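Local coordinates for sensor protein CzcS (Pseudomonas aeruginosa, PDB 5GPO) that senses zinc as the sensor domain of a membrane-bound histidine kinase, probably one half of a two-component system, linked to metal detoxification and antibiotic resistance, at residues 13-16 against 17-21. Numbering follows the deposited sequence.
Sequences LQLK and LEQIR
Residues 13-16 and 17-21 are successive turns of one alpha-helix, joined by four i to i+4 backbone hydrogen bonds from Leu17 N to Leu13 O through Ile20 N to Lys16 O. Gln19 folds back along the preceding turn: with CG anti to its own carbonyl carbon (chi1 -76°) and the chain extended beyond, OE1 comes within 3.3 Å of Lys16 CA. The two ends of the amide meet different neighbours, NE2 standing 3.9 Å from Leu15 CG and OE1 the same distance from Lys16 CG. Lysine suits its place by setting aliphatic CB and CG beside OE1 while charged NZ runs on away. Glutamine's methylenes cover Lys16 O and Leu15 O, and its neutral, polar amide is at home on a partly exposed face. This is the amino-terminal helix 7-25 of the sensor domain, and one side packs on the second subunit of the dimer. There apolar Leu13 and Leu17, one turn apart, meet Leu106 and Met112 of that subunit, while Arg21 NH1 hydrogen-bonds to its Ser111 O. Glu18 also leans back, CG lying 3.3 Å from Gln14 O, and the bend at chi2 carries its carboxylate toward Arg21, whose NE forms a long salt bridge to OE2 at 3.5 Å.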
loop_
_atom_site.group_PDB
_atom_site.type_symbol
_atom_site.label_atom_id
_atom_site.label_comp_id
_atom_site.label_asym_id
_atom_site.label_seq_id
_atom_site.Cartn_x
_atom_site.Cartn_y
_atom_site.Cartn_z
ATOM N N LEU B 13 8.339 -10.786 -2.578
ATOM C CA LEU B 13 6.958 -11.014 -2.165
ATOM C C LEU B 13 6.894 -11.870 -0.903
ATOM O O LEU B 13 6.010 -11.661 -0.063
ATOM C CB LEU B 13 6.148 -11.636 -3.307
ATOM C CG LEU B 13 4.636 -11.410 -3.229
ATOM C CD1 LEU B 13 4.315 -9.945 -3.257
ATOM C CD2 LEU B 13 3.929 -12.148 -4.370
ATOM N N GLN B 14 7.856 -12.776 -0.707
ATOM C CA GLN B 14 7.844 -13.578 0.511
ATOM C C GLN B 14 8.140 -12.709 1.727
ATOM O O GLN B 14 7.561 -12.905 2.804
ATOM C CB GLN B 14 8.843 -14.735 0.395
ATOM C CG GLN B 14 8.827 -15.675 1.603
ATOM C CD GLN B 14 9.538 -16.984 1.328
ATOM O OE1 GLN B 14 10.089 -17.186 0.243
ATOM N NE2 GLN B 14 9.541 -17.880 2.316
ATOM N N LEU B 15 9.026 -11.724 1.574
ATOM C CA LEU B 15 9.274 -10.794 2.667
ATOM C C LEU B 15 8.002 -10.065 3.083
ATOM O O LEU B 15 7.772 -9.859 4.284
ATOM C CB LEU B 15 10.363 -9.791 2.275
ATOM C CG LEU B 15 10.831 -8.937 3.452
ATOM C CD1 LEU B 15 11.492 -9.821 4.512
ATOM C CD2 LEU B 15 11.792 -7.842 2.969
ATOM N N LYS B 16 7.163 -9.662 2.109
ATOM C CA LYS B 16 5.931 -8.948 2.447
ATOM C C LYS B 16 4.955 -9.858 3.174
ATOM O O LYS B 16 4.306 -9.443 4.145
ATOM C CB LYS B 16 5.258 -8.378 1.192
ATOM C CG LYS B 16 5.941 -7.181 0.558
ATOM C CD LYS B 16 5.093 -6.608 -0.583
ATOM C CE LYS B 16 5.677 -5.304 -1.074
ATOM N NZ LYS B 16 7.101 -5.452 -1.505
ATOM N N LEU B 17 4.823 -11.100 2.704
ATOM C CA LEU B 17 3.960 -12.061 3.378
ATOM C C LEU B 17 4.410 -12.282 4.816
ATOM O O LEU B 17 3.584 -12.423 5.721
ATOM C CB LEU B 17 3.952 -13.388 2.621
ATOM C CG LEU B 17 2.974 -14.418 3.191
ATOM C CD1 LEU B 17 1.563 -13.907 2.996
ATOM C CD2 LEU B 17 3.161 -15.770 2.469
ATOM N N GLU B 18 5.718 -12.310 5.045
ATOM C CA GLU B 18 6.203 -12.516 6.404
ATOM C C GLU B 18 5.962 -11.290 7.264
ATOM O O GLU B 18 5.735 -11.413 8.477
ATOM C CB GLU B 18 7.685 -12.908 6.373
ATOM C CG GLU B 18 7.884 -14.306 5.769
ATOM C CD GLU B 18 6.972 -15.381 6.405
ATOM O OE1 GLU B 18 6.419 -16.238 5.672
ATOM O OE2 GLU B 18 6.801 -15.362 7.645
ATOM N N GLN B 19 5.974 -10.105 6.648
ATOM C CA GLN B 19 5.585 -8.897 7.363
ATOM C C GLN B 19 4.117 -8.961 7.773
ATOM O O GLN B 19 3.757 -8.563 8.886
ATOM C CB GLN B 19 5.873 -7.669 6.485
ATOM C CG GLN B 19 7.370 -7.288 6.428
ATOM C CD GLN B 19 7.778 -6.525 5.164
ATOM O OE1 GLN B 19 7.018 -6.428 4.192
ATOM N NE2 GLN B 19 8.982 -5.970 5.184
ATOM N N ILE B 20 3.251 -9.456 6.879
ATOM C CA ILE B 20 1.844 -9.644 7.224
ATOM C C ILE B 20 1.694 -10.648 8.360
ATOM O O ILE B 20 0.882 -10.453 9.271
ATOM C CB ILE B 20 1.038 -10.073 5.985
ATOM C CG1 ILE B 20 1.014 -8.932 4.971
ATOM C CG2 ILE B 20 -0.382 -10.431 6.392
ATOM C CD1 ILE B 20 0.539 -9.343 3.602
ATOM N N ARG B 21 2.449 -11.751 8.314
ATOM C CA ARG B 21 2.400 -12.719 9.412
ATOM C C ARG B 21 2.839 -12.085 10.728
ATOM O O ARG B 21 2.273 -12.381 11.788
ATOM C CB ARG B 21 3.265 -13.945 9.088
ATOM C CG ARG B 21 3.280 -15.003 10.198
ATOM C CD ARG B 21 4.194 -16.200 9.873
ATOM N NE ARG B 21 3.801 -16.920 8.662
ATOM C CZ ARG B 21 2.875 -17.885 8.612
ATOM N NH1 ARG B 21 2.600 -18.472 7.463
ATOM N NH2 ARG B 21 2.198 -18.253 9.699
#